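PDB 4WV3: anthranilate-CoA ligase from Stigmatella aurantiaca, which belongs to the ANL group of AMP-binding enzymes, which join a large N-terminal part to a small C-terminal domain. Local coordinates for residues H324-N329 / V366-E371; E347-D352 / G390-T395; V351-K356 / G396-V401; F400-A403 / Y407-A410. One frame throughout, in Å; residues are numbered along the deposited sequence.

Interactions 2, 3 and 4 all use strand 392-401, and interaction 1 uses its neighbour 364-369; all four reach the same antiparallel sheet beside the bound 3UK. Interaction 1 is the buried one: it leans strand 364-369 on strand 325-328 of the large mixed sheet, through apolar side chains alone. Interactions 2, 3 and 4 lie at the surface, where charged or polar groups join in. Interaction 2 spans the sheet from strand 347-351 to the start of strand 392-401 by a cation-pi contact, interaction 3 ties the following loop to the middle of that strand by a long ion pair, and interaction 4 pairs its end with strand 407-412 by backbone hydrogen bonds plus aromatic and CH-pi packing.

Interaction 1: residues H324-N329 / V366-E371; sequences HIFISN and VLLRSE. With 3UK (5'-O-[(S)-[(2-aminobenzoyl)oxy](hydroxy)phosphoryl]adenosine), chain C.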
# COMPACT_ATOMS: atom_id res chain seq x y z
N HIS A 324 -5.65 3.09 -5.91
CA HIS A 324 -5.50 1.63 -5.93
C HIS A 324 -5.09 1.03 -7.27
O HIS A 324 -4.63 1.73 -8.18
CB HIS A 324 -6.78 0.98 -5.41
CG HIS A 324 -6.54 -0.21 -4.54
ND1 HIS A 324 -6.56 -1.50 -5.01
CD2 HIS A 324 -6.25 -0.30 -3.21
CE1 HIS A 324 -6.31 -2.34 -4.02
NE2 HIS A 324 -6.12 -1.63 -2.92
N ILE A 325 -5.26 -0.29 -7.38
CA ILE A 325 -4.74 -1.08 -8.50
C ILE A 325 -5.31 -0.70 -9.87
O ILE A 325 -6.52 -0.53 -10.02
CB ILE A 325 -4.94 -2.59 -8.24
CG1 ILE A 325 -4.21 -3.00 -6.96
CG2 ILE A 325 -4.47 -3.41 -9.42
CD1 ILE A 325 -4.27 -4.49 -6.67
N PHE A 326 -4.43 -0.58 -10.86
CA PHE A 326 -4.83 -0.25 -12.22
C PHE A 326 -4.46 -1.35 -13.23
O PHE A 326 -4.98 -1.37 -14.35
CB PHE A 326 -4.27 1.11 -12.66
CG PHE A 326 -2.80 1.27 -12.42
CD1 PHE A 326 -1.88 1.02 -13.43
CD2 PHE A 326 -2.32 1.68 -11.18
CE1 PHE A 326 -0.53 1.17 -13.21
CE2 PHE A 326 -0.97 1.84 -10.95
CZ PHE A 326 -0.07 1.58 -11.97
N ILE A 327 -3.56 -2.24 -12.84
CA ILE A 327 -3.26 -3.44 -13.61
C ILE A 327 -3.26 -4.63 -12.66
O ILE A 327 -2.48 -4.67 -11.71
CB ILE A 327 -1.88 -3.39 -14.28
CG1 ILE A 327 -1.64 -2.04 -14.96
CG2 ILE A 327 -1.72 -4.53 -15.28
CD1 ILE A 327 -0.23 -1.86 -15.47
N SER A 328 -4.12 -5.61 -12.92
CA SER A 328 -4.26 -6.74 -12.00
C SER A 328 -4.50 -8.08 -12.68
O SER A 328 -4.90 -8.14 -13.84
CB SER A 328 -5.39 -6.47 -11.01
OG SER A 328 -5.56 -7.57 -10.12
N ASN A 329 -4.24 -9.15 -11.93
CA ASN A 329 -4.65 -10.48 -12.34
C ASN A 329 -6.10 -10.71 -11.91
O ASN A 329 -6.68 -9.87 -11.22
CB ASN A 329 -3.75 -11.54 -11.71
CG ASN A 329 -2.33 -11.50 -12.26
OD1 ASN A 329 -2.02 -12.16 -13.26
ND2 ASN A 329 -1.46 -10.74 -11.60
N VAL A 366 5.44 3.64 -17.93
CA VAL A 366 4.00 3.45 -17.74
C VAL A 366 3.24 4.76 -17.64
O VAL A 366 3.50 5.59 -16.77
CB VAL A 366 3.71 2.61 -16.48
CG1 VAL A 366 2.22 2.58 -16.20
CG2 VAL A 366 4.25 1.21 -16.65
N LEU A 367 2.28 4.95 -18.55
CA LEU A 367 1.36 6.07 -18.48
C LEU A 367 -0.05 5.56 -18.23
O LEU A 367 -0.58 4.76 -18.99
CB LEU A 367 1.42 6.91 -19.76
CG LEU A 367 2.63 7.83 -19.89
CD1 LEU A 367 2.60 8.58 -21.22
CD2 LEU A 367 2.68 8.81 -18.73
N LEU A 368 -0.65 6.04 -17.14
CA LEU A 368 -1.97 5.58 -16.73
C LEU A 368 -3.05 6.63 -16.98
O LEU A 368 -2.89 7.80 -16.63
CB LEU A 368 -1.96 5.19 -15.25
CG LEU A 368 -3.31 4.92 -14.59
CD1 LEU A 368 -4.01 3.74 -15.24
CD2 LEU A 368 -3.13 4.69 -13.10
N ARG A 369 -4.16 6.20 -17.58
CA ARG A 369 -5.31 7.07 -17.79
C ARG A 369 -6.43 6.64 -16.85
O ARG A 369 -6.96 5.53 -16.97
CB ARG A 369 -5.76 6.99 -19.25
CG ARG A 369 -6.86 7.96 -19.62
CD ARG A 369 -7.07 7.96 -21.12
NE ARG A 369 -8.07 8.93 -21.55
CZ ARG A 369 -8.31 9.26 -22.81
NH1 ARG A 369 -7.60 8.69 -23.78
NH2 ARG A 369 -9.24 10.15 -23.11
N SER A 370 -6.78 7.52 -15.92
CA SER A 370 -7.70 7.15 -14.84
C SER A 370 -8.59 8.31 -14.40
O SER A 370 -8.19 9.47 -14.46
CB SER A 370 -6.91 6.63 -13.64
OG SER A 370 -7.69 6.66 -12.46
N GLU A 371 -9.79 7.98 -13.93
CA GLU A 371 -10.67 8.97 -13.33
C GLU A 371 -10.53 8.97 -11.82
O GLU A 371 -11.18 9.74 -11.12
CB GLU A 371 -12.13 8.71 -13.73
CG GLU A 371 -12.45 9.05 -15.17
CD GLU A 371 -13.92 8.94 -15.49
OE1 GLU A 371 -14.61 8.11 -14.86
OE2 GLU A 371 -14.40 9.69 -16.36
C10 3UK C . 5.12 -0.27 -6.99
C15 3UK C . 4.26 -2.50 -7.69
C17 3UK C . 5.02 -4.23 -9.10
C21 3UK C . 5.09 0.48 -8.29
C26 3UK C . -0.15 0.49 -3.96
C28 3UK C . -1.54 -1.39 -4.56
O01 3UK C . 2.19 0.52 -3.39
C02 3UK C . 1.26 1.17 -3.80
O03 3UK C . 1.32 2.59 -3.80
P04 3UK C . 2.69 3.35 -3.50
O05 3UK C . 2.42 4.89 -3.53
O06 3UK C . 3.81 3.02 -4.60
C07 3UK C . 3.42 2.60 -5.92
C08 3UK C . 4.60 1.94 -6.57
O09 3UK C . 4.84 0.66 -5.95
N11 3UK C . 4.15 -1.32 -6.98
C12 3UK C . 2.98 -1.32 -6.28
N13 3UK C . 2.33 -2.49 -6.53
C14 3UK C . 3.10 -3.24 -7.40
N16 3UK C . 5.19 -3.01 -8.54
N18 3UK C . 3.95 -4.98 -8.87
C19 3UK C . 2.98 -4.55 -8.05
N20 3UK C . 1.84 -5.36 -7.80
O22 3UK C . 6.40 0.84 -8.67
C23 3UK C . 4.31 1.67 -7.99
O24 3UK C . 4.77 2.77 -8.81
O25 3UK C . 3.19 2.97 -2.12
C27 3UK C . -0.26 -0.80 -4.42
C29 3UK C . -2.72 -0.65 -4.23
C30 3UK C . -2.62 0.64 -3.77
C31 3UK C . -1.34 1.24 -3.63
N32 3UK C . -1.22 2.61 -3.14
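Phe326 makes this contact by resting its ring on Leu368, but the chain that leads to it first passes along the ligand. At His324 the imidazole lays one face on the aminobenzoyl ring of 3UK; C29 of the ligand sits over the middle of the imidazole, 3.7 Å from CD2 of His324. A hydrogen bond from NE2 of His324 to the carbonyl oxygen of Phe222 helps fix the rotation of that ring. Ile325 adds its CG1, 3.9 Å from C29 of 3UK. The chain then turns a corner, and in a classic beta bulge Phe326 and Ile327 both face Ile317 on the neighbouring strand. With chi1 at 50°, CG of Phe326 stands between its backbone N and carbonyl carbon, and in this rotamer the ring presents a face to Leu368. Leu368 CD2 comes over that face, 3.8 Å from the Phe326 ring centroid, in a CH-pi contact displaced toward the CG end of the ring. The other methyl, Leu368 CD1, touches Phe326 CB at 3.7 Å. Val366 CG1 approaches Phe326 CE1 obliquely at 4.3 Å. Ile327 packs on Leu348, and Ser328 OG donates to the Asn329 carbonyl oxygen at 2.8 Å. Across the two segments there is no hydrogen bond, so the mixed sheet and the antiparallel sheet are held together here by buried apolar surface, while His324 NE2 and the Asn329 side-chain amide bond to other parts of the chain.

Interaction 2: residues E347-D352 / G390-T395; sequences ELKLVD and GEWLAT
Strands 347-351 and 392-395, which meet through Lys349 and Trp392, pass 8.6 Å apart at the closest approach of their axes, with their N-to-C directions 59° apart. Lys349 and Trp392 are also the residues whose CA atoms lie nearest, at 8.5 Å. That spacing reflects the sheet: strand 364-369 runs between the two and pairs antiparallel with each, so they are second neighbours in a twisted antiparallel sheet, and the side chains must bridge over the middle strand. Lys349 does so across one face of the indole. A bend at chi3 (73°) brings CE over the six-membered ring, 3.6 Å from its centroid in a CH-pi contact, and carries NZ on over the five-membered ring of Trp392, also 3.6 Å from the centroid, in a cation-pi contact. NZ of Lys349 and NE1 of Trp392 are both donors and do not bond. Nearer the backbone, CB of Lys349 touches Trp392 CZ3 at 3.5 Å. The far end of the indole is met by Glu347, whose CG lies 3.9 Å from Trp392 CH2 with the carboxylate plane turned 85° from the ring. Arg369 on the middle strand bonds Glu391 in a salt bridge and has a long, weak ion pair with Glu347.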
# COMPACT_ATOMS: atom_id res chain seq x y z
N GLU A 347 -6.91 3.07 -18.66
CA GLU A 347 -6.27 2.95 -19.96
C GLU A 347 -4.75 3.07 -19.82
O GLU A 347 -4.24 3.98 -19.17
CB GLU A 347 -6.81 4.01 -20.92
CG GLU A 347 -6.39 3.84 -22.36
CD GLU A 347 -7.10 4.81 -23.28
OE1 GLU A 347 -8.18 5.32 -22.91
OE2 GLU A 347 -6.58 5.07 -24.39
N LEU A 348 -4.03 2.13 -20.43
CA LEU A 348 -2.58 2.04 -20.27
C LEU A 348 -1.83 2.46 -21.53
O LEU A 348 -2.38 2.46 -22.63
CB LEU A 348 -2.17 0.62 -19.90
CG LEU A 348 -2.12 0.19 -18.43
CD1 LEU A 348 -3.17 0.88 -17.58
CD2 LEU A 348 -2.30 -1.31 -18.38
N LYS A 349 -0.58 2.81 -21.36
CA LYS A 349 0.30 3.24 -22.43
C LYS A 349 1.76 3.00 -22.04
O LYS A 349 2.12 3.28 -20.96
CB LYS A 349 0.04 4.70 -22.71
CG LYS A 349 0.42 5.15 -24.09
CD LYS A 349 -0.33 6.37 -24.51
CE LYS A 349 0.18 7.57 -23.79
NZ LYS A 349 -0.09 8.76 -24.59
N LEU A 350 2.58 2.43 -22.92
CA LEU A 350 4.01 2.32 -22.66
C LEU A 350 4.81 3.16 -23.65
O LEU A 350 4.76 2.95 -24.86
CB LEU A 350 4.46 0.85 -22.74
CG LEU A 350 3.89 -0.08 -21.68
CD1 LEU A 350 4.44 -1.49 -21.84
CD2 LEU A 350 4.17 0.45 -20.28
N VAL A 351 5.56 4.12 -23.12
CA VAL A 351 6.30 5.06 -23.95
C VAL A 351 7.79 5.07 -23.63
O VAL A 351 8.20 4.71 -22.52
CB VAL A 351 5.75 6.49 -23.81
CG1 VAL A 351 4.32 6.56 -24.33
CG2 VAL A 351 5.81 6.94 -22.36
N ASP A 352 8.60 5.50 -24.59
CA ASP A 352 10.03 5.66 -24.37
C ASP A 352 10.30 6.91 -23.53
O ASP A 352 9.37 7.58 -23.08
CB ASP A 352 10.80 5.72 -25.69
CG ASP A 352 10.19 6.70 -26.69
OD1 ASP A 352 9.55 7.68 -26.26
OD2 ASP A 352 10.37 6.48 -27.91
N GLY A 390 -1.56 15.60 -17.86
CA GLY A 390 -2.87 15.69 -18.47
C GLY A 390 -3.75 14.51 -18.11
O GLY A 390 -4.01 14.26 -16.93
N GLU A 391 -4.21 13.79 -19.13
CA GLU A 391 -5.03 12.60 -18.91
C GLU A 391 -4.19 11.39 -18.55
O GLU A 391 -4.72 10.34 -18.20
CB GLU A 391 -5.88 12.29 -20.14
CG GLU A 391 -7.05 13.23 -20.36
CD GLU A 391 -8.05 12.68 -21.35
OE1 GLU A 391 -8.02 13.09 -22.53
OE2 GLU A 391 -8.87 11.82 -20.96
N TRP A 392 -2.87 11.54 -18.66
CA TRP A 392 -1.96 10.42 -18.41
C TRP A 392 -1.16 10.60 -17.13
O TRP A 392 -0.63 11.68 -16.85
CB TRP A 392 -1.03 10.22 -19.60
CG TRP A 392 -1.75 9.82 -20.84
CD1 TRP A 392 -2.10 10.63 -21.89
CD2 TRP A 392 -2.23 8.51 -21.17
NE1 TRP A 392 -2.77 9.90 -22.84
CE2 TRP A 392 -2.86 8.60 -22.43
CE3 TRP A 392 -2.19 7.27 -20.52
CZ2 TRP A 392 -3.44 7.49 -23.05
CZ3 TRP A 392 -2.77 6.18 -21.14
CH2 TRP A 392 -3.38 6.30 -22.40
N LEU A 393 -1.07 9.53 -16.35
CA LEU A 393 -0.35 9.54 -15.08
C LEU A 393 0.95 8.74 -15.18
O LEU A 393 0.93 7.55 -15.49
CB LEU A 393 -1.23 8.96 -13.97
CG LEU A 393 -0.58 8.81 -12.60
CD1 LEU A 393 -0.23 10.16 -12.02
CD2 LEU A 393 -1.50 8.04 -11.65
N ALA A 394 2.07 9.40 -14.91
CA ALA A 394 3.36 8.73 -14.89
C ALA A 394 3.62 8.13 -13.51
O ALA A 394 3.67 8.85 -12.51
CB ALA A 394 4.47 9.70 -15.26
N THR A 395 3.78 6.81 -13.46
CA THR A 395 3.97 6.11 -12.19
C THR A 395 5.45 5.95 -11.85
O THR A 395 5.80 5.64 -10.71
CB THR A 395 3.31 4.72 -12.20
OG1 THR A 395 3.88 3.92 -13.24
CG2 THR A 395 1.81 4.85 -12.43

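Interaction 3: residues V351-K356 / G396-V401; sequences VDDEGK and GDKYFV. With 3UK (5'-O-[(S)-[(2-aminobenzoyl)oxy](hydroxy)phosphoryl]adenosine), chain C.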
# COMPACT_ATOMS: atom_id res chain seq x y z
N VAL A 351 5.56 4.12 -23.12
CA VAL A 351 6.30 5.06 -23.95
C VAL A 351 7.79 5.07 -23.63
O VAL A 351 8.20 4.71 -22.52
CB VAL A 351 5.75 6.49 -23.81
CG1 VAL A 351 4.32 6.56 -24.33
CG2 VAL A 351 5.81 6.94 -22.36
N ASP A 352 8.60 5.50 -24.59
CA ASP A 352 10.03 5.66 -24.37
C ASP A 352 10.30 6.91 -23.53
O ASP A 352 9.37 7.58 -23.08
CB ASP A 352 10.80 5.72 -25.69
CG ASP A 352 10.19 6.70 -26.69
OD1 ASP A 352 9.55 7.68 -26.26
OD2 ASP A 352 10.37 6.48 -27.91
N ASP A 353 11.58 7.23 -23.34
CA ASP A 353 11.95 8.37 -22.51
C ASP A 353 11.75 9.72 -23.21
O ASP A 353 12.14 10.76 -22.68
CB ASP A 353 13.39 8.23 -22.01
CG ASP A 353 13.55 7.08 -21.03
OD1 ASP A 353 13.35 7.31 -19.81
OD2 ASP A 353 13.87 5.96 -21.46
N GLU A 354 11.13 9.69 -24.39
CA GLU A 354 10.78 10.92 -25.10
C GLU A 354 9.29 10.97 -25.42
O GLU A 354 8.82 11.92 -26.06
CB GLU A 354 11.61 11.07 -26.37
CG GLU A 354 11.91 9.76 -27.07
CD GLU A 354 11.88 9.88 -28.58
OE1 GLU A 354 12.67 9.18 -29.25
OE2 GLU A 354 11.07 10.68 -29.10
N GLY A 355 8.55 9.95 -25.00
CA GLY A 355 7.10 9.98 -25.07
C GLY A 355 6.45 9.15 -26.16
O GLY A 355 5.22 9.11 -26.26
N LYS A 356 7.25 8.49 -26.99
CA LYS A 356 6.71 7.70 -28.09
C LYS A 356 6.42 6.26 -27.67
O LYS A 356 7.23 5.62 -27.00
CB LYS A 356 7.66 7.72 -29.29
CG LYS A 356 7.17 6.89 -30.47
CD LYS A 356 8.09 7.01 -31.66
CE LYS A 356 7.57 6.18 -32.83
NZ LYS A 356 8.42 6.33 -34.04
N GLY A 396 6.31 6.16 -12.84
CA GLY A 396 7.74 6.00 -12.65
C GLY A 396 8.17 4.55 -12.73
O GLY A 396 9.21 4.16 -12.19
N ASP A 397 7.37 3.74 -13.42
CA ASP A 397 7.64 2.32 -13.55
C ASP A 397 8.02 1.93 -14.97
O ASP A 397 7.56 2.53 -15.94
CB ASP A 397 6.42 1.50 -13.11
CG ASP A 397 6.17 1.58 -11.62
OD1 ASP A 397 7.12 1.33 -10.85
OD2 ASP A 397 5.03 1.90 -11.23
N LYS A 398 8.87 0.91 -15.08
CA LYS A 398 9.21 0.32 -16.37
C LYS A 398 8.48 -1.01 -16.53
O LYS A 398 8.55 -1.87 -15.65
CB LYS A 398 10.72 0.13 -16.50
CG LYS A 398 11.49 1.39 -16.87
CD LYS A 398 11.14 1.86 -18.27
CE LYS A 398 12.16 2.86 -18.81
NZ LYS A 398 12.22 4.09 -17.98
N TYR A 399 7.77 -1.16 -17.64
CA TYR A 399 7.00 -2.37 -17.90
C TYR A 399 7.22 -2.86 -19.33
O TYR A 399 7.62 -2.09 -20.21
CB TYR A 399 5.51 -2.11 -17.68
CG TYR A 399 4.98 -2.56 -16.34
CD1 TYR A 399 5.12 -1.76 -15.21
CD2 TYR A 399 4.31 -3.77 -16.20
CE1 TYR A 399 4.62 -2.16 -13.99
CE2 TYR A 399 3.81 -4.18 -14.98
CZ TYR A 399 3.97 -3.36 -13.88
OH TYR A 399 3.48 -3.76 -12.65
N PHE A 400 6.94 -4.14 -19.56
CA PHE A 400 6.87 -4.67 -20.91
C PHE A 400 5.72 -5.68 -21.00
O PHE A 400 5.30 -6.24 -19.99
CB PHE A 400 8.20 -5.29 -21.36
CG PHE A 400 8.57 -6.55 -20.62
CD1 PHE A 400 8.21 -7.79 -21.12
CD2 PHE A 400 9.31 -6.49 -19.45
CE1 PHE A 400 8.56 -8.95 -20.45
CE2 PHE A 400 9.66 -7.64 -18.78
CZ PHE A 400 9.29 -8.88 -19.28
N VAL A 401 5.22 -5.89 -22.21
CA VAL A 401 4.04 -6.73 -22.40
C VAL A 401 4.39 -8.06 -23.06
O VAL A 401 5.17 -8.11 -24.01
CB VAL A 401 2.97 -6.01 -23.23
CG1 VAL A 401 1.70 -6.84 -23.31
CG2 VAL A 401 2.67 -4.65 -22.63
C10 3UK C . 5.12 -0.27 -6.99
C15 3UK C . 4.26 -2.50 -7.69
C17 3UK C . 5.02 -4.23 -9.10
C21 3UK C . 5.09 0.48 -8.29
C26 3UK C . -0.15 0.49 -3.96
C28 3UK C . -1.54 -1.39 -4.56
O01 3UK C . 2.19 0.52 -3.39
C02 3UK C . 1.26 1.17 -3.80
O03 3UK C . 1.32 2.59 -3.80
P04 3UK C . 2.69 3.35 -3.50
O05 3UK C . 2.42 4.89 -3.53
O06 3UK C . 3.81 3.02 -4.60
C07 3UK C . 3.42 2.60 -5.92
C08 3UK C . 4.60 1.94 -6.57
O09 3UK C . 4.84 0.66 -5.95
N11 3UK C . 4.15 -1.32 -6.98
C12 3UK C . 2.98 -1.32 -6.28
N13 3UK C . 2.33 -2.49 -6.53
C14 3UK C . 3.10 -3.24 -7.40
N16 3UK C . 5.19 -3.01 -8.54
N18 3UK C . 3.95 -4.98 -8.87
C19 3UK C . 2.98 -4.55 -8.05
N20 3UK C . 1.84 -5.36 -7.80
O22 3UK C . 6.40 0.84 -8.67
C23 3UK C . 4.31 1.67 -7.99
O24 3UK C . 4.77 2.77 -8.81
O25 3UK C . 3.19 2.97 -2.12
C27 3UK C . -0.26 -0.80 -4.42
C29 3UK C . -2.72 -0.65 -4.23
C30 3UK C . -2.62 0.64 -3.77
C31 3UK C . -1.34 1.24 -3.63
N32 3UK C . -1.22 2.61 -3.14
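NZ of Lys398 has Asn365 OD1 as its main partner, in a hydrogen bond; across the contact Asp353 OD1 stands 3.9 Å from Lys398 NZ in a long salt bridge, and Ser413 OG is a weak hydrogen-bond partner. Bends at chi2 (-66°) and chi4 (-61°) fold the lysine chain so that its amino group swings toward the loop after strand 347-351. The side chains of Asp353 and Lys398 cross at about a right angle, and this charge pair is the whole of the contact between the two segments. The loop itself is shaped by Asp352, whose OD1 accepts from Glu354 N at 3.2 Å, an Asx turn, and also from Lys356 N; the two N-H groups arrive from opposite faces of the carboxylate. Asp352 N in turn donates to Lys356 O at 2.8 Å, closing the turn. One residue before Lys398, Asp397 faces the ligand, with OD2 taking a hydrogen bond from O24 of 3UK at 2.6 Å. Its OD1 accepts from O22, although the modelled separation is too short to trust in detail. Thr395 OG1 bonds to OD2 and His409 NE2 to OD1, and both help position the carboxylate. Tyr399 OH, bonded to Ser339 OG, lies by the adenine. An aspartate facing the two ribose hydroxyls is characteristic of the nucleotide site of ANL enzymes.

Interaction 4: residues F400-A403 / Y407-A410; sequences FVDA and YWHA. With 3UK (5'-O-[(S)-[(2-aminobenzoyl)oxy](hydroxy)phosphoryl]adenosine), chain C.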
# COMPACT_ATOMS: atom_id res chain seq x y z
N PHE A 400 6.94 -4.14 -19.56
CA PHE A 400 6.87 -4.67 -20.91
C PHE A 400 5.72 -5.68 -21.00
O PHE A 400 5.30 -6.24 -19.99
CB PHE A 400 8.20 -5.29 -21.36
CG PHE A 400 8.57 -6.55 -20.62
CD1 PHE A 400 8.21 -7.79 -21.12
CD2 PHE A 400 9.31 -6.49 -19.45
CE1 PHE A 400 8.56 -8.95 -20.45
CE2 PHE A 400 9.66 -7.64 -18.78
CZ PHE A 400 9.29 -8.88 -19.28
N VAL A 401 5.22 -5.89 -22.21
CA VAL A 401 4.04 -6.73 -22.40
C VAL A 401 4.39 -8.06 -23.06
O VAL A 401 5.17 -8.11 -24.01
CB VAL A 401 2.97 -6.01 -23.23
CG1 VAL A 401 1.70 -6.84 -23.31
CG2 VAL A 401 2.67 -4.65 -22.63
N ASP A 402 3.81 -9.14 -22.54
CA ASP A 402 3.97 -10.47 -23.11
C ASP A 402 3.46 -10.55 -24.55
O ASP A 402 2.84 -9.61 -25.05
CB ASP A 402 3.21 -11.50 -22.27
CG ASP A 402 4.06 -12.11 -21.19
OD1 ASP A 402 5.20 -11.64 -21.00
OD2 ASP A 402 3.59 -13.05 -20.52
N ALA A 403 3.72 -11.68 -25.19
CA ALA A 403 3.14 -11.96 -26.50
C ALA A 403 1.68 -12.36 -26.32
O ALA A 403 0.91 -12.40 -27.28
CB ALA A 403 3.92 -13.06 -27.20
N TYR A 407 1.39 -7.97 -18.55
CA TYR A 407 2.31 -6.91 -18.14
C TYR A 407 3.31 -7.39 -17.09
O TYR A 407 2.92 -7.91 -16.05
CB TYR A 407 1.53 -5.71 -17.60
CG TYR A 407 0.94 -4.83 -18.68
CD1 TYR A 407 -0.14 -5.26 -19.44
CD2 TYR A 407 1.45 -3.57 -18.93
CE1 TYR A 407 -0.68 -4.46 -20.43
CE2 TYR A 407 0.91 -2.76 -19.91
CZ TYR A 407 -0.15 -3.21 -20.66
OH TYR A 407 -0.69 -2.41 -21.64
N TRP A 408 4.59 -7.19 -17.37
CA TRP A 408 5.65 -7.58 -16.44
C TRP A 408 6.43 -6.37 -15.94
O TRP A 408 6.90 -5.55 -16.73
CB TRP A 408 6.60 -8.58 -17.09
CG TRP A 408 5.98 -9.92 -17.34
CD1 TRP A 408 5.09 -10.24 -18.31
CD2 TRP A 408 6.21 -11.12 -16.59
NE1 TRP A 408 4.74 -11.57 -18.22
CE2 TRP A 408 5.42 -12.13 -17.17
CE3 TRP A 408 7.00 -11.44 -15.48
CZ2 TRP A 408 5.40 -13.44 -16.68
CZ3 TRP A 408 6.98 -12.73 -15.00
CH2 TRP A 408 6.18 -13.72 -15.60
N HIS A 409 6.56 -6.27 -14.62
CA HIS A 409 7.25 -5.15 -14.00
C HIS A 409 8.76 -5.30 -14.13
O HIS A 409 9.35 -6.21 -13.55
CB HIS A 409 6.87 -5.05 -12.53
CG HIS A 409 7.35 -3.79 -11.86
ND1 HIS A 409 7.79 -3.77 -10.56
CD2 HIS A 409 7.45 -2.52 -12.32
CE1 HIS A 409 8.14 -2.53 -10.24
NE2 HIS A 409 7.94 -1.76 -11.29
N ALA A 410 9.39 -4.41 -14.90
CA ALA A 410 10.84 -4.42 -15.03
C ALA A 410 11.46 -3.81 -13.78
O ALA A 410 12.60 -4.12 -13.42
CB ALA A 410 11.27 -3.64 -16.26
C10 3UK C . 5.12 -0.27 -6.99
C15 3UK C . 4.26 -2.50 -7.69
C17 3UK C . 5.02 -4.23 -9.10
C21 3UK C . 5.09 0.48 -8.29
C26 3UK C . -0.15 0.49 -3.96
C28 3UK C . -1.54 -1.39 -4.56
O01 3UK C . 2.19 0.52 -3.39
C02 3UK C . 1.26 1.17 -3.80
O03 3UK C . 1.32 2.59 -3.80
P04 3UK C . 2.69 3.35 -3.50
O05 3UK C . 2.42 4.89 -3.53
O06 3UK C . 3.81 3.02 -4.60
C07 3UK C . 3.42 2.60 -5.92
C08 3UK C . 4.60 1.94 -6.57
O09 3UK C . 4.84 0.66 -5.95
N11 3UK C . 4.15 -1.32 -6.98
C12 3UK C . 2.98 -1.32 -6.28
N13 3UK C . 2.33 -2.49 -6.53
C14 3UK C . 3.10 -3.24 -7.40
N16 3UK C . 5.19 -3.01 -8.54
N18 3UK C . 3.95 -4.98 -8.87
C19 3UK C . 2.98 -4.55 -8.05
N20 3UK C . 1.84 -5.36 -7.80
O22 3UK C . 6.40 0.84 -8.67
C23 3UK C . 4.31 1.67 -7.99
O24 3UK C . 4.77 2.77 -8.81
O25 3UK C . 3.19 2.97 -2.12
C27 3UK C . -0.26 -0.80 -4.42
C29 3UK C . -2.72 -0.65 -4.23
C30 3UK C . -2.62 0.64 -3.77
C31 3UK C . -1.34 1.24 -3.63
N32 3UK C . -1.22 2.61 -3.14
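One face of the Phe400 ring carries CB of Trp408, 3.8 Å from the Phe400 centroid in a CH-pi contact, and one face of the Tyr407 ring carries CG2 of Val401, 3.8 Å from the Tyr407 centroid. The indole of Trp408 runs nearly parallel to the Phe400 ring, the planes 13° apart, but is slid so far that the rings barely overlap. Chi1 of Phe400 (68°) sets CG between the backbone N and the carbonyl carbon, which lets the ring lean over the Trp408 CB. Beyond it, NE1 of Trp408 gives a hydrogen bond to Asp402 OD2 at 3.0 Å, arriving well above the carboxylate plane; OD2 also has a salt bridge with Arg335, so the indole N-H and the guanidinium share one oxygen. The next residue, His409, points away from 400-403 and lays one ring face against N16 of the adenine of 3UK. The backbones match in antiparallel register. Phe400 and Trp408 are the hydrogen-bonded pair, with Phe400 N to Trp408 O at 3.2 Å and Trp408 N to Phe400 O at 2.9 Å; Val401 and Tyr407 form the non-hydrogen-bonded pair, their CA atoms 4.6 Å apart. Phe400 and Trp408 thus share one face of the sheet and Val401 and Tyr407 the other. This is the end of a beta hairpin, strands 392-401 and 407-412, which brings His409 to the nucleotide pocket.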